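Local coordinates for conserved hypothetical protein NMB0706 (Neisseria meningitidis, PDB 1RV9), which is of unknown function but belongs to the YfiH (DUF152, laccase-like) family of alpha-beta-beta-alpha proteins, some of whose relatives act on purine nucleosides, at residues D117-L122 and A162-A167; V131-A136 and S250-D255; I81-V86 and D98-V103; V113-C118 and G246-L251. One frame throughout, in Å; residues are numbered along the deposited sequence.

Contact 1 of 4, residues D117-L122 and A162-A167; sequences DCLPVL and AYLGPA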
loop_
_atom_site.group_PDB
_atom_site.type_symbol
_atom_site.label_atom_id
_atom_site.label_comp_id
_atom_site.label_asym_id
_atom_site.label_seq_id
_atom_site.Cartn_x
_atom_site.Cartn_y
_atom_site.Cartn_z
ATOM N N ASP A 117 -7.434 -4.007 -2.432
ATOM C CA ASP A 117 -8.321 -3.712 -1.294
ATOM C C ASP A 117 -7.502 -3.295 -0.076
ATOM O O ASP A 117 -7.837 -2.326 0.605
ATOM C CB ASP A 117 -9.193 -4.909 -0.885
ATOM C CG ASP A 117 -10.457 -5.048 -1.726
ATOM O OD1 ASP A 117 -10.758 -4.154 -2.548
ATOM O OD2 ASP A 117 -11.157 -6.067 -1.552
ATOM N N CYS A 118 -6.431 -4.030 0.207
ATOM C CA CYS A 118 -5.605 -3.695 1.362
ATOM C C CYS A 118 -4.998 -2.311 1.190
ATOM O O CYS A 118 -4.816 -1.829 0.074
ATOM C CB CYS A 118 -4.513 -4.745 1.573
ATOM S SG CYS A 118 -5.161 -6.330 2.164
ATOM N N LEU A 119 -4.669 -1.673 2.305
ATOM C CA LEU A 119 -4.136 -0.321 2.266
ATOM C C LEU A 119 -2.652 -0.155 1.967
ATOM O O LEU A 119 -1.808 -0.692 2.680
ATOM C CB LEU A 119 -4.436 0.377 3.594
ATOM C CG LEU A 119 -3.901 1.802 3.736
ATOM C CD1 LEU A 119 -4.684 2.743 2.825
ATOM C CD2 LEU A 119 -4.014 2.239 5.193
ATOM N N PRO A 120 -2.318 0.581 0.892
ATOM C CA PRO A 120 -0.913 0.809 0.551
ATOM C C PRO A 120 -0.549 2.142 1.202
ATOM O O PRO A 120 -1.321 3.097 1.121
ATOM C CB PRO A 120 -0.915 0.936 -0.979
ATOM C CG PRO A 120 -2.378 0.815 -1.408
ATOM C CD PRO A 120 -3.202 1.067 -0.179
ATOM N N VAL A 121 0.598 2.212 1.866
ATOM C CA VAL A 121 1.011 3.473 2.478
ATOM C C VAL A 121 2.422 3.824 2.020
ATOM O O VAL A 121 3.343 3.016 2.149
ATOM C CB VAL A 121 0.994 3.405 4.022
ATOM C CG1 VAL A 121 1.356 4.778 4.608
ATOM C CG2 VAL A 121 -0.378 2.971 4.506
ATOM N N LEU A 122 2.583 5.021 1.465
ATOM C CA LEU A 122 3.893 5.474 1.009
ATOM C C LEU A 122 4.399 6.519 1.992
ATOM O O LEU A 122 3.602 7.256 2.569
ATOM C CB LEU A 122 3.795 6.095 -0.383
ATOM C CG LEU A 122 3.190 5.213 -1.479
ATOM C CD1 LEU A 122 3.214 5.985 -2.795
ATOM C CD2 LEU A 122 3.978 3.912 -1.604
ATOM N N ALA A 162 2.949 10.820 4.943
ATOM C CA ALA A 162 2.469 9.522 4.494
ATOM C C ALA A 162 1.337 9.689 3.502
ATOM O O ALA A 162 0.530 10.613 3.613
ATOM C CB ALA A 162 1.995 8.701 5.687
ATOM N N TYR A 163 1.285 8.796 2.520
ATOM C CA TYR A 163 0.234 8.845 1.522
ATOM C C TYR A 163 -0.589 7.572 1.603
ATOM O O TYR A 163 -0.047 6.466 1.551
ATOM C CB TYR A 163 0.825 8.976 0.117
ATOM C CG TYR A 163 -0.223 9.129 -0.959
ATOM C CD1 TYR A 163 -0.925 10.323 -1.111
ATOM C CD2 TYR A 163 -0.525 8.072 -1.817
ATOM C CE1 TYR A 163 -1.906 10.462 -2.094
ATOM C CE2 TYR A 163 -1.499 8.198 -2.798
ATOM C CZ TYR A 163 -2.184 9.393 -2.933
ATOM O OH TYR A 163 -3.145 9.517 -3.913
ATOM N N LEU A 164 -1.898 7.733 1.746
ATOM C CA LEU A 164 -2.798 6.593 1.815
ATOM C C LEU A 164 -3.243 6.293 0.387
ATOM O O LEU A 164 -3.979 7.070 -0.226
ATOM C CB LEU A 164 -4.007 6.921 2.692
ATOM C CG LEU A 164 -3.667 7.416 4.101
ATOM C CD1 LEU A 164 -4.961 7.693 4.862
ATOM C CD2 LEU A 164 -2.820 6.384 4.835
ATOM N N GLY A 165 -2.779 5.162 -0.135
ATOM C CA GLY A 165 -3.116 4.768 -1.489
ATOM C C GLY A 165 -4.523 4.221 -1.620
ATOM O O GLY A 165 -5.267 4.172 -0.642
ATOM N N PRO A 166 -4.913 3.787 -2.825
ATOM C CA PRO A 166 -6.254 3.246 -3.061
ATOM C C PRO A 166 -6.519 1.963 -2.282
ATOM O O PRO A 166 -5.780 0.991 -2.411
ATOM C CB PRO A 166 -6.274 3.034 -4.574
ATOM C CG PRO A 166 -4.851 2.695 -4.881
ATOM C CD PRO A 166 -4.078 3.689 -4.037
ATOM N N ALA A 167 -7.572 1.971 -1.470
ATOM C CA ALA A 167 -7.934 0.805 -0.673
ATOM C C ALA A 167 -9.446 0.659 -0.638
ATOM O O ALA A 167 -10.175 1.471 -1.215
ATOM C CB ALA A 167 -7.396 0.953 0.752
HETATM O O HOH W 1 -5.764 -1.654 -2.403
#
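V121 and L122 run antiparallel to L164 and Y163, joining strand 119-125 to strand 160-164 within the six-stranded mixed sheet. This half is tightly knit. L122 N meets Y163 O at 3.0 Å, and Y163 N returns to L122 O at 2.8 Å. A third bond, from G165 N to P120 O (2.8 Å), extends the pairing just past the end of strand 160-164. On one face V121 holds CG1 anti to its own N (chi1 -177°), 4.1 Å from A162 CB, while its CG2 lies beside L164 CD2; helix 206-217 covers L164 here. On the opposite face L122 and Y163 meet at their CB atoms, and the tyrosine ring leads away.

Toward D117 the two segments no longer bond directly. P120 CD still packs against P166 O at 3.4 Å, and A167 CB sits 3.3 Å from D117 O, but the polar link is now a water that accepts from D117 N and donates to C118 O and to P166 O (2.6 Å). The D117 carboxylate turns the other way, to T229, S238 and the backbone N of R240. One water thus bridges C118 O and P166 O in place of a direct bond, while direct bonds and apolar side chains fix the strand just beyond C118, a partly exposed cysteine close to a bound sulfate and possibly part of a Cys-His-Asp triad.

Contact 2 of 4, residues V131-A136 and S250-D255; sequences VAAAHA and SLIWLD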
loop_
_atom_site.group_PDB
_atom_site.type_symbol
_atom_site.label_atom_id
_atom_site.label_comp_id
_atom_site.label_asym_id
_atom_site.label_seq_id
_atom_site.Cartn_x
_atom_site.Cartn_y
_atom_site.Cartn_z
ATOM N N VAL A 131 12.541 7.219 1.496
ATOM C CA VAL A 131 11.189 6.842 1.094
ATOM C C VAL A 131 10.894 5.429 1.581
ATOM O O VAL A 131 11.799 4.708 2.015
ATOM C CB VAL A 131 11.007 6.873 -0.448
ATOM C CG1 VAL A 131 11.221 8.280 -0.968
ATOM C CG2 VAL A 131 11.972 5.899 -1.111
ATOM N N ALA A 132 9.625 5.043 1.529
ATOM C CA ALA A 132 9.216 3.710 1.951
ATOM C C ALA A 132 7.806 3.402 1.477
ATOM O O ALA A 132 7.018 4.305 1.207
ATOM C CB ALA A 132 9.282 3.591 3.476
ATOM N N ALA A 133 7.504 2.112 1.377
ATOM C CA ALA A 133 6.185 1.647 0.975
ATOM C C ALA A 133 5.816 0.520 1.929
ATOM O O ALA A 133 6.634 -0.363 2.189
ATOM C CB ALA A 133 6.216 1.131 -0.461
ATOM N N ALA A 134 4.597 0.558 2.460
ATOM C CA ALA A 134 4.139 -0.467 3.385
ATOM C C ALA A 134 2.795 -1.052 2.967
ATOM O O ALA A 134 1.900 -0.335 2.513
ATOM C CB ALA A 134 4.035 0.109 4.798
ATOM N N HIS A 135 2.679 -2.369 3.119
ATOM C CA HIS A 135 1.465 -3.111 2.798
ATOM C C HIS A 135 0.682 -3.223 4.100
ATOM O O HIS A 135 1.073 -3.962 5.011
ATOM C CB HIS A 135 1.837 -4.503 2.283
ATOM C CG HIS A 135 0.670 -5.424 2.113
ATOM N ND1 HIS A 135 0.681 -6.724 2.571
ATOM C CD2 HIS A 135 -0.529 -5.249 1.508
ATOM C CE1 HIS A 135 -0.460 -7.310 2.258
ATOM N NE2 HIS A 135 -1.213 -6.438 1.611
ATOM N N ALA A 136 -0.423 -2.491 4.181
ATOM C CA ALA A 136 -1.231 -2.479 5.386
ATOM C C ALA A 136 -2.604 -3.121 5.284
ATOM O O ALA A 136 -3.614 -2.426 5.148
ATOM C CB ALA A 136 -1.367 -1.037 5.900
ATOM N N SER A 250 1.612 0.401 -5.504
ATOM C CA SER A 250 1.925 1.770 -5.133
ATOM C C SER A 250 3.433 1.770 -4.984
ATOM O O SER A 250 3.991 1.022 -4.166
ATOM C CB SER A 250 1.231 2.147 -3.826
ATOM O OG SER A 250 -0.173 2.155 -4.018
ATOM N N LEU A 251 4.085 2.589 -5.804
ATOM C CA LEU A 251 5.539 2.674 -5.829
ATOM C C LEU A 251 6.041 4.057 -5.473
ATOM O O LEU A 251 5.371 5.060 -5.718
ATOM C CB LEU A 251 6.069 2.310 -7.222
ATOM C CG LEU A 251 5.707 0.952 -7.823
ATOM C CD1 LEU A 251 4.277 0.977 -8.341
ATOM C CD2 LEU A 251 6.671 0.644 -8.963
ATOM N N ILE A 252 7.238 4.097 -4.907
ATOM C CA ILE A 252 7.859 5.358 -4.539
ATOM C C ILE A 252 9.369 5.217 -4.663
ATOM O O ILE A 252 9.939 4.163 -4.378
ATOM C CB ILE A 252 7.462 5.779 -3.095
ATOM C CG1 ILE A 252 8.007 7.175 -2.791
ATOM C CG2 ILE A 252 7.981 4.763 -2.079
ATOM C CD1 ILE A 252 7.424 7.776 -1.527
ATOM N N TRP A 253 10.017 6.277 -5.129
ATOM C CA TRP A 253 11.460 6.248 -5.266
ATOM C C TRP A 253 12.042 7.642 -5.246
ATOM O O TRP A 253 11.320 8.632 -5.384
ATOM C CB TRP A 253 11.865 5.525 -6.561
ATOM C CG TRP A 253 11.442 6.193 -7.852
ATOM C CD1 TRP A 253 12.205 6.995 -8.655
ATOM C CD2 TRP A 253 10.173 6.064 -8.505
ATOM N NE1 TRP A 253 11.491 7.368 -9.772
ATOM C CE2 TRP A 253 10.240 6.813 -9.702
ATOM C CE3 TRP A 253 8.984 5.392 -8.192
ATOM C CZ2 TRP A 253 9.162 6.899 -10.592
ATOM C CZ3 TRP A 253 7.911 5.479 -9.076
ATOM C CH2 TRP A 253 8.009 6.231 -10.262
ATOM N N LEU A 254 13.348 7.702 -5.025
ATOM C CA LEU A 254 14.078 8.959 -5.013
ATOM C C LEU A 254 14.698 9.109 -6.393
ATOM O O LEU A 254 15.256 8.157 -6.943
ATOM C CB LEU A 254 15.181 8.930 -3.955
ATOM C CG LEU A 254 14.716 8.930 -2.502
ATOM C CD1 LEU A 254 15.871 8.523 -1.596
ATOM C CD2 LEU A 254 14.191 10.322 -2.136
ATOM N N ASP A 255 14.573 10.301 -6.957
ATOM C CA ASP A 255 15.131 10.596 -8.266
ATOM C C ASP A 255 15.791 11.958 -8.155
ATOM O O ASP A 255 15.199 12.978 -8.507
ATOM C CB ASP A 255 14.030 10.617 -9.329
ATOM C CG ASP A 255 14.514 11.155 -10.661
ATOM O OD1 ASP A 255 15.700 10.945 -10.987
ATOM O OD2 ASP A 255 13.708 11.776 -11.386
#
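S250, I252 and L254 pack onto A133, A132 and V131 where the two beta sheets of the alpha-beta-beta-alpha sandwich lie face to face. Strand 131-136 belongs to the six-stranded sheet and strand 248-254 to the five-stranded one; their axes run nearly antiparallel, 166° apart, and approach to 6.5 Å. Along the second strand, S250 makes the first touch with its backbone, its O lying 4.3 Å from A133 CB. I252 carries most of the packing. With CG1 trans to the main-chain N (chi1 -174°), its longer branch slides past V131 in the opposing direction, CG1 reaching V131 CB at 3.8 Å and CD1 lying alongside too. The other branch, CG2, sits 3.5 Å from A132 O, so a methyl group packs against the main chain itself, while the A132 methyl faces helix 145-153 on the outer side of the six-stranded sheet. W253 contributes only CA, which meets V131 CG2; its CB points the other way and the indole packs near K29 and L73. Last, the end of the L254 side chain reaches in, placing CD2 3.8 Å from V131 CG1.

Contact 3 of 4, residues I81-V86 and D98-V103; sequences IHSTVV and DADASV. With SO4 (sulfate ion), chain B.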
loop_
_atom_site.group_PDB
_atom_site.type_symbol
_atom_site.label_atom_id
_atom_site.label_comp_id
_atom_site.label_asym_id
_atom_site.label_seq_id
_atom_site.Cartn_x
_atom_site.Cartn_y
_atom_site.Cartn_z
ATOM N N ILE A 81 3.343 -11.303 3.060
ATOM C CA ILE A 81 2.722 -12.338 3.872
ATOM C C ILE A 81 1.931 -11.755 5.041
ATOM O O ILE A 81 1.701 -12.430 6.046
ATOM C CB ILE A 81 3.783 -13.319 4.417
ATOM C CG1 ILE A 81 4.875 -12.551 5.168
ATOM C CG2 ILE A 81 4.382 -14.117 3.273
ATOM C CD1 ILE A 81 5.861 -13.443 5.898
ATOM N N HIS A 82 1.513 -10.500 4.895
ATOM C CA HIS A 82 0.737 -9.810 5.919
ATOM C C HIS A 82 1.442 -9.752 7.268
ATOM O O HIS A 82 0.816 -9.836 8.330
ATOM C CB HIS A 82 -0.639 -10.467 6.039
ATOM C CG HIS A 82 -1.504 -10.246 4.838
ATOM N ND1 HIS A 82 -2.354 -9.169 4.722
ATOM C CD2 HIS A 82 -1.605 -10.931 3.672
ATOM C CE1 HIS A 82 -2.943 -9.198 3.539
ATOM N NE2 HIS A 82 -2.504 -10.257 2.883
ATOM N N SER A 83 2.760 -9.594 7.199
ATOM C CA SER A 83 3.619 -9.493 8.368
ATOM C C SER A 83 3.846 -8.017 8.658
ATOM O O SER A 83 3.247 -7.141 8.027
ATOM C CB SER A 83 4.979 -10.133 8.081
ATOM O OG SER A 83 5.740 -9.311 7.200
ATOM N N THR A 84 4.724 -7.747 9.612
ATOM C CA THR A 84 5.075 -6.378 9.970
ATOM C C THR A 84 6.564 -6.208 9.677
ATOM O O THR A 84 7.209 -5.288 10.179
ATOM C CB THR A 84 4.824 -6.103 11.467
ATOM O OG1 THR A 84 5.629 -6.988 12.258
ATOM C CG2 THR A 84 3.353 -6.307 11.808
ATOM N N VAL A 85 7.097 -7.099 8.844
ATOM C CA VAL A 85 8.513 -7.085 8.493
ATOM C C VAL A 85 8.877 -6.060 7.426
ATOM O O VAL A 85 8.254 -5.996 6.363
ATOM C CB VAL A 85 8.972 -8.487 8.024
ATOM C CG1 VAL A 85 10.456 -8.477 7.665
ATOM C CG2 VAL A 85 8.707 -9.500 9.125
ATOM N N VAL A 86 9.901 -5.271 7.733
ATOM C CA VAL A 86 10.401 -4.227 6.844
ATOM C C VAL A 86 11.807 -4.597 6.387
ATOM O O VAL A 86 12.631 -5.039 7.191
ATOM C CB VAL A 86 10.487 -2.869 7.580
ATOM C CG1 VAL A 86 10.895 -1.772 6.607
ATOM C CG2 VAL A 86 9.161 -2.549 8.248
ATOM N N ASP A 98 10.385 -12.401 2.299
ATOM C CA ASP A 98 9.044 -12.494 2.865
ATOM C C ASP A 98 8.954 -11.243 3.719
ATOM O O ASP A 98 9.505 -11.191 4.819
ATOM C CB ASP A 98 8.894 -13.729 3.755
ATOM C CG ASP A 98 8.815 -15.015 2.965
ATOM O OD1 ASP A 98 8.792 -14.956 1.718
ATOM O OD2 ASP A 98 8.770 -16.091 3.598
ATOM N N ALA A 99 8.278 -10.224 3.206
ATOM C CA ALA A 99 8.167 -8.972 3.934
ATOM C C ALA A 99 6.979 -8.187 3.420
ATOM O O ALA A 99 6.442 -8.490 2.357
ATOM C CB ALA A 99 9.439 -8.165 3.761
ATOM N N ASP A 100 6.584 -7.161 4.166
ATOM C CA ASP A 100 5.437 -6.364 3.775
ATOM C C ASP A 100 5.677 -4.864 3.728
ATOM O O ASP A 100 4.732 -4.083 3.645
ATOM C CB ASP A 100 4.257 -6.698 4.685
ATOM C CG ASP A 100 3.708 -8.085 4.415
ATOM O OD1 ASP A 100 2.727 -8.193 3.650
ATOM O OD2 ASP A 100 4.271 -9.067 4.949
ATOM N N ALA A 101 6.942 -4.466 3.768
ATOM C CA ALA A 101 7.298 -3.049 3.680
ATOM C C ALA A 101 8.769 -2.941 3.327
ATOM O O ALA A 101 9.549 -3.849 3.611
ATOM C CB ALA A 101 7.031 -2.336 5.012
ATOM N N SER A 102 9.144 -1.847 2.680
ATOM C CA SER A 102 10.543 -1.635 2.340
ATOM C C SER A 102 10.871 -0.153 2.437
ATOM O O SER A 102 9.989 0.709 2.324
ATOM C CB SER A 102 10.869 -2.169 0.935
ATOM O OG SER A 102 10.354 -1.338 -0.092
ATOM N N VAL A 103 12.143 0.133 2.682
ATOM C CA VAL A 103 12.620 1.502 2.804
ATOM C C VAL A 103 13.831 1.698 1.900
ATOM O O VAL A 103 14.491 0.728 1.516
ATOM C CB VAL A 103 13.040 1.819 4.264
ATOM C CG1 VAL A 103 11.861 1.625 5.201
ATOM C CG2 VAL A 103 14.189 0.915 4.682
HETATM S S SO4 B . -3.245 -11.430 -0.668
HETATM O O1 SO4 B . -3.170 -12.867 -0.334
HETATM O O2 SO4 B . -2.724 -11.215 -2.033
HETATM O O3 SO4 B . -4.647 -10.985 -0.604
HETATM O O4 SO4 B . -2.433 -10.659 0.287
#
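A loop is anchored here on a single buried carboxylate: I81, H82 and S83 gather round D100, at the edge of the six-stranded sheet where the chain leads into strands 86-88 and 101-104. The CG of D100 lies opposite its carbonyl carbon (chi1 -71°), putting the carboxylate among their donors. Three of these grip D100 OD2. I81 N arrives on the syn side at 3.1 Å, S83 OG on the anti side at 2.7 Å, and S83 N from above the carboxylate plane at 2.8 Å. OD1 takes H82 N at 2.9 Å, again on the syn side but well out of plane, and has a second partner in H135 ND1. The S83 hydroxyl also accepts from V85 N, forming an ST turn. D100 N donates to V85 O at 3.0 Å, and V86 spreads its two methyls over the next strand, CG2 on A101 CB and CG1 across V103 CG1 at 3.8 Å. On the exposed side I81 crosses D98 at about a right angle, CD1 against CB.

The CB of H82 leaves its backbone away from the D98-V103 segment, and at the ring edge NE2 donates to sulfate O4 (2.6 Å); H52 and R247 also bind this ion. So many donors fix the carboxylate's rotation and present OD1 to H135, consistent with a Cys-His-Asp triad of C118, H135 and D100.

Contact 4 of 4, residues V113-C118 and G246-L251; sequences VMTADC and GRMASL. With SO4 (sulfate ion), chain B.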
loop_
_atom_site.group_PDB
_atom_site.type_symbol
_atom_site.label_atom_id
_atom_site.label_comp_id
_atom_site.label_asym_id
_atom_site.label_seq_id
_atom_site.Cartn_x
_atom_site.Cartn_y
_atom_site.Cartn_z
ATOM N N VAL A 113 4.475 -1.912 -3.044
ATOM C CA VAL A 113 3.574 -2.845 -2.387
ATOM C C VAL A 113 2.414 -3.076 -3.351
ATOM O O VAL A 113 1.986 -2.158 -4.061
ATOM C CB VAL A 113 3.060 -2.321 -1.019
ATOM C CG1 VAL A 113 4.214 -2.274 -0.031
ATOM C CG2 VAL A 113 2.425 -0.957 -1.171
ATOM N N MET A 114 1.931 -4.314 -3.394
ATOM C CA MET A 114 0.842 -4.710 -4.285
ATOM C C MET A 114 -0.438 -4.913 -3.494
ATOM O O MET A 114 -0.415 -5.521 -2.427
ATOM C CB MET A 114 1.217 -6.010 -4.994
ATOM C CG MET A 114 2.463 -5.900 -5.847
ATOM S SD MET A 114 3.015 -7.521 -6.398
ATOM C CE MET A 114 4.001 -8.020 -5.007
ATOM N N THR A 115 -1.556 -4.430 -4.030
ATOM C CA THR A 115 -2.830 -4.543 -3.329
ATOM C C THR A 115 -4.038 -4.655 -4.256
ATOM O O THR A 115 -3.943 -4.417 -5.458
ATOM C CB THR A 115 -3.072 -3.300 -2.440
ATOM O OG1 THR A 115 -3.221 -2.146 -3.277
ATOM C CG2 THR A 115 -1.900 -3.068 -1.495
ATOM N N ALA A 116 -5.172 -5.009 -3.660
ATOM C CA ALA A 116 -6.457 -5.119 -4.345
ATOM C C ALA A 116 -7.515 -5.068 -3.242
ATOM O O ALA A 116 -8.348 -5.965 -3.124
ATOM C CB ALA A 116 -6.553 -6.431 -5.127
ATOM N N ASP A 117 -7.434 -4.007 -2.432
ATOM C CA ASP A 117 -8.321 -3.712 -1.294
ATOM C C ASP A 117 -7.502 -3.295 -0.076
ATOM O O ASP A 117 -7.837 -2.326 0.605
ATOM C CB ASP A 117 -9.193 -4.909 -0.885
ATOM C CG ASP A 117 -10.457 -5.048 -1.726
ATOM O OD1 ASP A 117 -10.758 -4.154 -2.548
ATOM O OD2 ASP A 117 -11.157 -6.067 -1.552
ATOM N N CYS A 118 -6.431 -4.030 0.207
ATOM C CA CYS A 118 -5.605 -3.695 1.362
ATOM C C CYS A 118 -4.998 -2.311 1.190
ATOM O O CYS A 118 -4.816 -1.829 0.074
ATOM C CB CYS A 118 -4.513 -4.745 1.573
ATOM S SG CYS A 118 -5.161 -6.330 2.164
ATOM N N GLY A 246 -6.495 -9.365 -10.175
ATOM C CA GLY A 246 -5.139 -8.851 -10.208
ATOM C C GLY A 246 -4.763 -7.982 -9.026
ATOM O O GLY A 246 -5.533 -7.817 -8.079
ATOM N N ARG A 247 -3.556 -7.436 -9.086
ATOM C CA ARG A 247 -3.052 -6.554 -8.043
ATOM C C ARG A 247 -2.418 -5.327 -8.683
ATOM O O ARG A 247 -1.656 -5.448 -9.640
ATOM C CB ARG A 247 -1.988 -7.266 -7.201
ATOM C CG ARG A 247 -2.503 -8.445 -6.386
ATOM C CD ARG A 247 -3.377 -7.989 -5.231
ATOM N NE ARG A 247 -3.811 -9.113 -4.404
ATOM C CZ ARG A 247 -4.792 -9.953 -4.723
ATOM N NH1 ARG A 247 -5.465 -9.808 -5.860
ATOM N NH2 ARG A 247 -5.096 -10.948 -3.903
ATOM N N MET A 248 -2.757 -4.144 -8.183
ATOM C CA MET A 248 -2.117 -2.945 -8.695
ATOM C C MET A 248 -1.016 -2.678 -7.678
ATOM O O MET A 248 -0.859 -3.439 -6.722
ATOM C CB MET A 248 -3.090 -1.761 -8.790
ATOM C CG MET A 248 -3.901 -1.466 -7.553
ATOM S SD MET A 248 -5.512 -2.266 -7.590
ATOM C CE MET A 248 -6.074 -1.863 -5.947
ATOM N N ALA A 249 -0.239 -1.624 -7.869
ATOM C CA ALA A 249 0.830 -1.365 -6.916
ATOM C C ALA A 249 1.028 0.107 -6.657
ATOM O O ALA A 249 0.643 0.950 -7.463
ATOM C CB ALA A 249 2.124 -1.967 -7.417
ATOM N N SER A 250 1.612 0.401 -5.504
ATOM C CA SER A 250 1.925 1.770 -5.133
ATOM C C SER A 250 3.433 1.770 -4.984
ATOM O O SER A 250 3.991 1.022 -4.166
ATOM C CB SER A 250 1.231 2.147 -3.826
ATOM O OG SER A 250 -0.173 2.155 -4.018
ATOM N N LEU A 251 4.085 2.589 -5.804
ATOM C CA LEU A 251 5.539 2.674 -5.829
ATOM C C LEU A 251 6.041 4.057 -5.473
ATOM O O LEU A 251 5.371 5.060 -5.718
ATOM C CB LEU A 251 6.069 2.310 -7.222
ATOM C CG LEU A 251 5.707 0.952 -7.823
ATOM C CD1 LEU A 251 4.277 0.977 -8.341
ATOM C CD2 LEU A 251 6.671 0.644 -8.963
HETATM S S SO4 B . -3.245 -11.430 -0.668
HETATM O O1 SO4 B . -3.170 -12.867 -0.334
HETATM O O2 SO4 B . -2.724 -11.215 -2.033
HETATM O O3 SO4 B . -4.647 -10.985 -0.604
HETATM O O4 SO4 B . -2.433 -10.659 0.287
HETATM O O HOH W 2 -1.447 -8.267 -2.663
HETATM O O HOH W 3 -1.621 -0.306 -4.676
#
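T115 and V113 pair with M248 and S250 through four antiparallel backbone bonds, joining strands 110-115 and 248-254 of the five-stranded sheet. Where the pairing runs out, R247 takes over. Its CB lies 4.1 Å from M114 CB. The chain then bends at chi2 (-71°), bringing CD over the backbone, 3.5 Å from both T115 C and A116 CB. NE bonds weakly to sulfate O2 and to a water that lies 2.9 Å from M114 O. CZ lies near A116 CB, the methyl being oblique to the guanidinium. At the tip NH1 turns back to G246 O at 3.0 Å, in the guanidinium plane although above that of the carbonyl, while NH2 donates to sulfate O2 at 3.0 Å and weakly to O3, the ion lying in plane at the guanidinium edge. On the face that carries V113, T115 and S250, M248 folds over T115, its CE 3.6 Å from A116 CA, and a second water links T115 OG1 (2.8 Å) with S250 OG. With the G246 bond limiting guanidinium rotation, and H82 and H52 binding the same ion, the chemistry is consistent with an anion-binding pocket near C118, although the sulfate probably came from the crystallisation liquor.

Contacts 1, 2 and 4 are buried near the centre of the chain, whereas contact 3 lies farther out and is partly exposed. Contacts 1 and 4 share D117 and C118, yet pair strands in different sheets; contact 2 reuses strand 248-254 from contact 4 and packs those sheets together. Backbone hydrogen bonds dominate contacts 1 and 4, apolar packing contact 2, and carboxylate bonding contact 3. Strand 131-136 joins the set, bonding on one side to L119 and V121 of contact 1 and on the other to D100 and S102 of contact 3. C118, H135 and D100 converge there, and contacts 3 and 4 share the sulfate.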